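Local coordinates for beta-glucosidase (Streptococcus pyogenes, PDB 4B3L), which hydrolyses beta-glycosides as a family 1 glycosidase, probably acting on sugars phosphorylated at the 6-position of the glycosyl unit, at residues A[221-226]-A[246-251]; A[305-310]-A[321-326]. All blocks are in the same frame, centred on the assembly; numbering follows the deposited sequence.

Contact 1 of 2, residues A[221-226]-A[246-251]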
ATOM      1  N   ILE A 221      -2.986   4.577  -3.784  1.00 28.72           N
ATOM      2  CA  ILE A 221      -2.211   3.357  -4.020  1.00 28.50           C
ATOM      3  C   ILE A 221      -3.109   2.141  -3.975  1.00 27.55           C
ATOM      4  O   ILE A 221      -3.610   1.734  -2.920  1.00 27.16           O
ATOM      5  CB  ILE A 221      -1.031   3.240  -3.055  1.00 27.10           C
ATOM      6  CG1 ILE A 221      -0.053   4.363  -3.344  1.00 27.60           C
ATOM      7  CG2 ILE A 221      -0.321   1.894  -3.211  1.00 25.08           C
ATOM      8  CD1 ILE A 221       1.061   4.394  -2.314  1.00 29.73           C
ATOM      9  N   LEU A 222      -3.355   1.591  -5.143  1.00 29.94           N
ATOM     10  CA  LEU A 222      -4.330   0.526  -5.232  1.00 34.19           C
ATOM     11  C   LEU A 222      -3.751  -0.800  -5.687  1.00 38.85           C
ATOM     12  O   LEU A 222      -2.517  -0.999  -5.778  1.00 36.07           O
ATOM     13  CB  LEU A 222      -5.439   0.935  -6.166  1.00 33.45           C
ATOM     14  CG  LEU A 222      -6.183   2.207  -5.758  1.00 37.07           C
ATOM     15  CD1 LEU A 222      -7.252   2.524  -6.779  1.00 34.57           C
ATOM     16  CD2 LEU A 222      -6.809   2.115  -4.370  1.00 33.52           C
ATOM     17  N   ASN A 223      -4.674  -1.704  -5.989  1.00 39.93           N
ATOM     18  CA  ASN A 223      -4.315  -3.001  -6.505  1.00 42.32           C
ATOM     19  C   ASN A 223      -5.032  -3.244  -7.812  1.00 37.69           C
ATOM     20  O   ASN A 223      -6.145  -2.771  -7.992  1.00 36.87           O
ATOM     21  CB  ASN A 223      -4.685  -4.076  -5.508  1.00 43.80           C
ATOM     22  CG  ASN A 223      -3.887  -5.324  -5.726  1.00 52.01           C
ATOM     23  OD1 ASN A 223      -4.046  -5.991  -6.747  1.00 60.35           O
ATOM     24  ND2 ASN A 223      -2.992  -5.633  -4.791  1.00 50.70           N
ATOM     25  N   LEU A 224      -4.416  -3.991  -8.714  1.00 35.76           N
ATOM     26  CA  LEU A 224      -5.096  -4.308  -9.969  1.00 39.93           C
ATOM     27  C   LEU A 224      -4.825  -5.733 -10.408  1.00 38.90           C
ATOM     28  O   LEU A 224      -4.974  -6.055 -11.587  1.00 40.47           O
ATOM     29  CB  LEU A 224      -4.714  -3.316 -11.067  1.00 42.54           C
ATOM     30  CG  LEU A 224      -5.584  -3.145 -12.323  1.00 48.59           C
ATOM     31  CD1 LEU A 224      -7.014  -2.665 -12.061  1.00 45.25           C
ATOM     32  CD2 LEU A 224      -4.859  -2.187 -13.258  1.00 44.69           C
ATOM     33  N   THR A 225      -4.451  -6.591  -9.456  1.00 37.66           N
ATOM     34  CA  THR A 225      -4.001  -7.926  -9.806  1.00 37.76           C
ATOM     35  C   THR A 225      -5.195  -8.627 -10.419  1.00 38.49           C
ATOM     36  O   THR A 225      -6.292  -8.523  -9.913  1.00 31.98           O
ATOM     37  CB  THR A 225      -3.487  -8.760  -8.612  1.00 40.16           C
ATOM     38  OG1 THR A 225      -4.517  -9.645  -8.191  1.00 44.98           O
ATOM     39  CG2 THR A 225      -3.026  -7.914  -7.417  1.00 37.10           C
ATOM     40  N   PRO A 226      -4.996  -9.323 -11.529  1.00 41.30           N
ATOM     41  CA  PRO A 226      -6.206  -9.975 -12.034  1.00 43.48           C
ATOM     42  C   PRO A 226      -6.682 -11.119 -11.137  1.00 37.70           C
ATOM     43  O   PRO A 226      -5.953 -11.621 -10.276  1.00 38.95           O
ATOM     44  CB  PRO A 226      -5.793 -10.492 -13.433  1.00 42.94           C
ATOM     45  CG  PRO A 226      -4.591  -9.669 -13.788  1.00 43.09           C
ATOM     46  CD  PRO A 226      -3.883  -9.380 -12.488  1.00 41.33           C
ATOM     47  N   TRP A 246     -15.217  -6.205  -7.032  1.00 36.84           N
ATOM     48  CA  TRP A 246     -14.992  -5.884  -5.645  1.00 37.29           C
ATOM     49  C   TRP A 246     -13.562  -5.484  -5.382  1.00 39.18           C
ATOM     50  O   TRP A 246     -13.287  -4.368  -4.906  1.00 41.56           O
ATOM     51  CB  TRP A 246     -15.351  -7.060  -4.788  1.00 32.89           C
ATOM     52  CG  TRP A 246     -15.035  -6.830  -3.330  1.00 35.01           C
ATOM     53  CD1 TRP A 246     -14.054  -7.449  -2.572  1.00 31.66           C
ATOM     54  CD2 TRP A 246     -15.714  -5.894  -2.402  1.00 34.62           C
ATOM     55  NE1 TRP A 246     -14.071  -6.975  -1.283  1.00 35.07           N
ATOM     56  CE2 TRP A 246     -15.050  -6.044  -1.116  1.00 37.35           C
ATOM     57  CE3 TRP A 246     -16.740  -4.966  -2.527  1.00 33.56           C
ATOM     58  CZ2 TRP A 246     -15.439  -5.309   0.008  1.00 39.00           C
ATOM     59  CZ3 TRP A 246     -17.111  -4.215  -1.414  1.00 36.57           C
ATOM     60  CH2 TRP A 246     -16.484  -4.396  -0.164  1.00 39.16           C
ATOM     61  N   ASN A 247     -12.646  -6.405  -5.691  1.00 38.91           N
ATOM     62  CA  ASN A 247     -11.234  -6.288  -5.286  1.00 35.06           C
ATOM     63  C   ASN A 247     -10.433  -5.176  -6.018  1.00 33.67           C
ATOM     64  O   ASN A 247      -9.494  -4.644  -5.469  1.00 31.97           O
ATOM     65  CB  ASN A 247     -10.518  -7.645  -5.414  1.00 33.19           C
ATOM     66  CG  ASN A 247     -10.925  -8.649  -4.333  1.00 40.21           C
ATOM     67  OD1 ASN A 247     -10.628  -8.450  -3.166  1.00 37.36           O
ATOM     68  ND2 ASN A 247     -11.579  -9.762  -4.732  1.00 39.08           N
ATOM     69  N   ASN A 248     -10.802  -4.859  -7.253  1.00 32.64           N
ATOM     70  CA  ASN A 248     -10.013  -3.998  -8.112  1.00 31.62           C
ATOM     71  C   ASN A 248     -10.810  -2.796  -8.547  1.00 33.96           C
ATOM     72  O   ASN A 248     -10.379  -1.652  -8.419  1.00 33.45           O
ATOM     73  CB  ASN A 248      -9.606  -4.756  -9.357  1.00 31.80           C
ATOM     74  CG  ASN A 248      -8.582  -5.865  -9.072  1.00 33.28           C
ATOM     75  OD1 ASN A 248      -8.143  -6.534  -9.981  1.00 35.48           O
ATOM     76  ND2 ASN A 248      -8.182  -6.021  -7.833  1.00 32.79           N
ATOM     77  N   ASP A 249     -12.019  -3.051  -9.003  1.00 36.99           N
ATOM     78  CA  ASP A 249     -12.725  -2.022  -9.736  1.00 39.12           C
ATOM     79  C   ASP A 249     -13.330  -0.948  -8.865  1.00 37.03           C
ATOM     80  O   ASP A 249     -13.291   0.232  -9.227  1.00 40.79           O
ATOM     81  CB  ASP A 249     -13.750  -2.672 -10.653  1.00 42.10           C
ATOM     82  CG  ASP A 249     -13.110  -3.587 -11.693  1.00 47.16           C
ATOM     83  OD1 ASP A 249     -11.857  -3.557 -11.904  1.00 50.76           O
ATOM     84  OD2 ASP A 249     -13.885  -4.344 -12.314  1.00 55.51           O
ATOM     85  N   LEU A 250     -13.859  -1.347  -7.706  1.00 34.09           N
ATOM     86  CA  LEU A 250     -14.501  -0.411  -6.783  1.00 33.27           C
ATOM     87  C   LEU A 250     -13.647   0.822  -6.563  1.00 36.27           C
ATOM     88  O   LEU A 250     -14.139   1.929  -6.676  1.00 42.17           O
ATOM     89  CB  LEU A 250     -14.725  -1.054  -5.440  1.00 32.00           C
ATOM     90  CG  LEU A 250     -15.422  -0.265  -4.345  1.00 31.68           C
ATOM     91  CD1 LEU A 250     -15.364  -1.168  -3.143  1.00 31.14           C
ATOM     92  CD2 LEU A 250     -14.859   1.109  -4.000  1.00 34.26           C
ATOM     93  N   PHE A 251     -12.373   0.634  -6.231  1.00 36.61           N
ATOM     94  CA  PHE A 251     -11.553   1.763  -5.879  1.00 33.96           C
ATOM     95  C   PHE A 251     -10.954   2.382  -7.127  1.00 38.43           C
ATOM     96  O   PHE A 251     -10.828   3.631  -7.232  1.00 41.10           O
ATOM     97  CB  PHE A 251     -10.493   1.343  -4.881  1.00 33.36           C
ATOM     98  CG  PHE A 251     -10.962   1.319  -3.445  1.00 31.00           C
ATOM     99  CD1 PHE A 251     -11.382   2.500  -2.804  1.00 32.76           C
ATOM    100  CD2 PHE A 251     -10.910   0.144  -2.712  1.00 30.60           C
ATOM    101  CE1 PHE A 251     -11.775   2.506  -1.476  1.00 30.10           C
ATOM    102  CE2 PHE A 251     -11.282   0.133  -1.367  1.00 34.16           C
ATOM    103  CZ  PHE A 251     -11.730   1.323  -0.752  1.00 32.75           C
TER

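Contact 2 of 2, residues A[305-310]-A[321-326]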
ATOM      1  N   ALA A 305     -15.933 -20.646  -9.400  1.00 43.00           N
ATOM      2  CA  ALA A 305     -17.337 -20.680  -8.889  1.00 44.03           C
ATOM      3  C   ALA A 305     -17.329 -21.341  -7.518  1.00 38.11           C
ATOM      4  O   ALA A 305     -16.555 -22.274  -7.284  1.00 38.51           O
ATOM      5  CB  ALA A 305     -18.268 -21.438  -9.854  1.00 41.25           C
ATOM      6  N   PRO A 306     -18.153 -20.836  -6.603  1.00 35.01           N
ATOM      7  CA  PRO A 306     -18.155 -21.339  -5.231  1.00 34.80           C
ATOM      8  C   PRO A 306     -18.544 -22.814  -5.219  1.00 39.98           C
ATOM      9  O   PRO A 306     -19.505 -23.194  -5.895  1.00 37.65           O
ATOM     10  CB  PRO A 306     -19.272 -20.525  -4.560  1.00 36.00           C
ATOM     11  CG  PRO A 306     -19.595 -19.375  -5.470  1.00 34.81           C
ATOM     12  CD  PRO A 306     -19.037 -19.672  -6.830  1.00 34.40           C
ATOM     13  N   ASP A 307     -17.842 -23.646  -4.449  1.00 45.34           N
ATOM     14  CA  ASP A 307     -18.264 -25.064  -4.280  1.00 48.51           C
ATOM     15  C   ASP A 307     -19.622 -25.248  -3.619  1.00 47.79           C
ATOM     16  O   ASP A 307     -20.300 -26.262  -3.845  1.00 50.58           O
ATOM     17  CB  ASP A 307     -17.247 -25.864  -3.479  1.00 50.14           C
ATOM     18  CG  ASP A 307     -16.031 -26.218  -4.285  1.00 59.67           C
ATOM     19  OD1 ASP A 307     -16.181 -26.525  -5.506  1.00 61.61           O
ATOM     20  OD2 ASP A 307     -14.923 -26.180  -3.691  1.00 61.23           O
ATOM     21  N   ALA A 308     -20.005 -24.235  -2.838  1.00 48.32           N
ATOM     22  CA  ALA A 308     -21.143 -24.258  -1.914  1.00 47.40           C
ATOM     23  C   ALA A 308     -21.825 -22.907  -1.918  1.00 47.28           C
ATOM     24  O   ALA A 308     -21.186 -21.913  -1.704  1.00 57.58           O
ATOM     25  CB  ALA A 308     -20.666 -24.574  -0.504  1.00 38.13           C
ATOM     26  N   ILE A 309     -23.123 -22.875  -2.155  1.00 51.05           N
ATOM     27  CA  ILE A 309     -23.897 -21.657  -2.029  1.00 53.09           C
ATOM     28  C   ILE A 309     -24.769 -21.743  -0.774  1.00 60.44           C
ATOM     29  O   ILE A 309     -25.558 -22.681  -0.623  1.00 60.79           O
ATOM     30  CB  ILE A 309     -24.773 -21.424  -3.274  1.00 57.58           C
ATOM     31  CG1 ILE A 309     -23.915 -21.526  -4.542  1.00 60.63           C
ATOM     32  CG2 ILE A 309     -25.481 -20.074  -3.193  1.00 52.54           C
ATOM     33  CD1 ILE A 309     -24.694 -21.783  -5.814  1.00 66.00           C
ATOM     34  N   PRO A 310     -24.619 -20.774   0.148  1.00 64.14           N
ATOM     35  CA  PRO A 310     -25.314 -20.879   1.437  1.00 61.28           C
ATOM     36  C   PRO A 310     -26.616 -20.118   1.386  1.00 59.34           C
ATOM     37  O   PRO A 310     -26.717 -19.163   0.653  1.00 67.30           O
ATOM     38  CB  PRO A 310     -24.336 -20.206   2.417  1.00 62.01           C
ATOM     39  CG  PRO A 310     -23.183 -19.687   1.580  1.00 64.28           C
ATOM     40  CD  PRO A 310     -23.660 -19.657   0.155  1.00 61.02           C
ATOM     41  N   TYR A 321     -19.546 -14.989  -3.895  1.00 59.22           N
ATOM     42  CA  TYR A 321     -19.577 -15.153  -5.338  1.00 49.09           C
ATOM     43  C   TYR A 321     -18.350 -15.821  -5.969  1.00 46.98           C
ATOM     44  O   TYR A 321     -18.270 -15.922  -7.211  1.00 44.73           O
ATOM     45  CB  TYR A 321     -19.873 -13.812  -5.974  1.00 44.97           C
ATOM     46  CG  TYR A 321     -21.152 -13.205  -5.446  1.00 47.70           C
ATOM     47  CD1 TYR A 321     -22.392 -13.817  -5.678  1.00 45.51           C
ATOM     48  CD2 TYR A 321     -21.133 -12.014  -4.733  1.00 48.12           C
ATOM     49  CE1 TYR A 321     -23.573 -13.266  -5.195  1.00 45.21           C
ATOM     50  CE2 TYR A 321     -22.313 -11.443  -4.263  1.00 50.53           C
ATOM     51  CZ  TYR A 321     -23.531 -12.074  -4.496  1.00 51.11           C
ATOM     52  OH  TYR A 321     -24.699 -11.492  -4.029  1.00 57.88           O
ATOM     53  N   TYR A 322     -17.419 -16.294  -5.131  1.00 39.07           N
ATOM     54  CA  TYR A 322     -16.207 -16.966  -5.629  1.00 40.06           C
ATOM     55  C   TYR A 322     -15.460 -17.692  -4.522  1.00 43.55           C
ATOM     56  O   TYR A 322     -15.579 -17.338  -3.339  1.00 49.00           O
ATOM     57  CB  TYR A 322     -15.234 -15.981  -6.346  1.00 38.61           C
ATOM     58  CG  TYR A 322     -14.697 -14.821  -5.502  1.00 37.32           C
ATOM     59  CD1 TYR A 322     -13.592 -14.973  -4.652  1.00 36.77           C
ATOM     60  CD2 TYR A 322     -15.283 -13.558  -5.585  1.00 39.80           C
ATOM     61  CE1 TYR A 322     -13.108 -13.906  -3.892  1.00 35.92           C
ATOM     62  CE2 TYR A 322     -14.817 -12.487  -4.827  1.00 38.65           C
ATOM     63  CZ  TYR A 322     -13.736 -12.663  -3.981  1.00 37.06           C
ATOM     64  OH  TYR A 322     -13.326 -11.586  -3.244  1.00 33.09           O
ATOM     65  N   ASP A 323     -14.686 -18.699  -4.925  1.00 41.53           N
ATOM     66  CA  ASP A 323     -13.712 -19.365  -4.072  1.00 39.87           C
ATOM     67  C   ASP A 323     -12.273 -19.221  -4.617  1.00 42.95           C
ATOM     68  O   ASP A 323     -12.054 -19.099  -5.829  1.00 39.20           O
ATOM     69  CB  ASP A 323     -14.041 -20.866  -3.959  1.00 45.12           C
ATOM     70  CG  ASP A 323     -15.171 -21.166  -2.963  1.00 44.33           C
ATOM     71  OD1 ASP A 323     -15.628 -20.235  -2.224  1.00 43.64           O
ATOM     72  OD2 ASP A 323     -15.595 -22.347  -2.942  1.00 44.52           O
ATOM     73  N   PRO A 324     -11.280 -19.240  -3.715  1.00 44.03           N
ATOM     74  CA  PRO A 324      -9.908 -19.374  -4.197  1.00 44.84           C
ATOM     75  C   PRO A 324      -9.780 -20.639  -5.049  1.00 42.12           C
ATOM     76  O   PRO A 324     -10.560 -21.578  -4.848  1.00 43.92           O
ATOM     77  CB  PRO A 324      -9.101 -19.532  -2.896  1.00 48.55           C
ATOM     78  CG  PRO A 324      -9.933 -18.811  -1.869  1.00 49.34           C
ATOM     79  CD  PRO A 324     -11.351 -19.165  -2.240  1.00 44.33           C
ATOM     80  N   TYR A 325      -8.813 -20.643  -5.980  1.00 40.31           N
ATOM     81  CA  TYR A 325      -8.466 -21.800  -6.831  1.00 36.62           C
ATOM     82  C   TYR A 325      -6.976 -21.962  -6.934  1.00 37.89           C
ATOM     83  O   TYR A 325      -6.294 -21.002  -7.232  1.00 38.61           O
ATOM     84  CB  TYR A 325      -9.020 -21.616  -8.243  1.00 34.71           C
ATOM     85  CG  TYR A 325      -8.469 -22.582  -9.262  1.00 35.37           C
ATOM     86  CD1 TYR A 325      -8.872 -23.949  -9.261  1.00 42.62           C
ATOM     87  CD2 TYR A 325      -7.590 -22.160 -10.248  1.00 32.52           C
ATOM     88  CE1 TYR A 325      -8.383 -24.859 -10.215  1.00 39.77           C
ATOM     89  CE2 TYR A 325      -7.081 -23.042 -11.196  1.00 37.57           C
ATOM     90  CZ  TYR A 325      -7.483 -24.405 -11.177  1.00 42.95           C
ATOM     91  OH  TYR A 325      -6.999 -25.306 -12.110  1.00 41.79           O
ATOM     92  N   LEU A 326      -6.467 -23.169  -6.678  1.00 45.84           N
ATOM     93  CA  LEU A 326      -5.046 -23.476  -6.856  1.00 45.67           C
ATOM     94  C   LEU A 326      -4.823 -24.080  -8.210  1.00 51.07           C
ATOM     95  O   LEU A 326      -5.569 -24.967  -8.652  1.00 58.87           O
ATOM     96  CB  LEU A 326      -4.528 -24.491  -5.819  1.00 55.25           C
ATOM     97  CG  LEU A 326      -4.427 -24.292  -4.277  1.00 60.62           C
ATOM     98  CD1 LEU A 326      -4.130 -22.834  -3.873  1.00 48.91           C
ATOM     99  CD2 LEU A 326      -5.651 -24.879  -3.544  1.00 52.04           C
TER

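Contact 1 of 2, residues A[221-226]-A[246-251]
One beta-alpha unit of the closed eight-stranded barrel brings L222, in strand 217-222, against F251 of helix 234-257. CD1 of L222 meets the backbone carbonyl of F251, 3.7 Å from its C, while CD2 of L222 sits 3.8 Å from F251 CB, the first side-chain carbon. The two side chains cross at about a right angle, and the F251 ring runs on away from the strand; CD2 of L250 lies over one of its faces, displaced toward the rim.

Farther along, the backbone of 223-226 passes the helix where N248 reaches toward it. The first torsion of N248 (chi1 -69°) sets CG beside its own backbone N, and this carries the amide in among N223, L224 and T225. As modelled, OD1 of N248 faces the carbonyl O of T225 at 2.7 Å. Both are acceptors, so this is no hydrogen bond, and the orientation of the amide is doubtful. CD1 of L224 comes within 4.3 Å of N248 CB; the leucine also packs on I348 and M352 of helix 343-355 and on L295 of the next barrel strand. N223 instead gives its ND2 to E164 OE1. Apolar packing of L222 on the helix, followed by a loop whose backbone carbonyls face the N248 amide, belongs to the strand-to-helix step of a TIM barrel, whose active site in this family lies at the C-terminal ends of the strands.

Contact 2 of 2, residues A[305-310]-A[321-326]
Y321 and the peptide that follows it form a floor for the ring of P306. CG of P306 lies 3.8 Å from the carbonyl C of Y321, while the neighbouring CD of P306 stands 3.8 Å from Y321 O. The side chain of Y321 leaves the backbone away from segment 305-310; its OH bonds D271 OD2 and K270 NZ, and its ring meets F242 edge-to-face.

At Y322 the backbone N is still under the same proline, 3.8 Å from P306 CG. Its side chain also leaves away from 305-310, packs on helix 234-257 and bonds through OH to N247 ND2.

D323 comes next, and its side chain does point across. Its CG lies beside its own backbone N, anti to the carbonyl carbon, which brings the carboxylate alongside CA of P306, with D323 OD2 3.6 Å from that atom. The same oxygen accepts the backbone N-H of D307, an almost straight bond (3.0 Å from D307 N to D323 OD2, 169° at the hydrogen) that arrives from above the carboxylate plane, 49° out of it. The D307 carboxylate is close by, its OD2 4.0 Å from D323 OD2 and its plane turned 71° from the other. Its salt bridge to K304 probably eases that repulsion. D323 also pairs through its backbone with K304, so the contact lies where a long loop, exposed at 307-310, leaves the antiparallel strand pair 301-304 and 323-324.

Overall arrangement
Contact 1 lies partly buried beside the barrel, about 12 Å between its centre and that of the chain, whereas contact 2 is a surface contact about 27 Å out. The first joins a barrel strand to a helix, largely through hydrocarbon and an amide set among backbone carbonyls; the second joins the two ends of a long loop where it leaves an antiparallel strand pair, through a carboxylate-to-backbone bond and proline packing. Helix 234-257 serves both, since N247 ND2 probably donates to Y322 OH, 2.9 Å away. The small mixed sheet is a further tie: strand 227-229, directly after 221-226, runs parallel to strand 301-304, which pairs on its other side with 323-324.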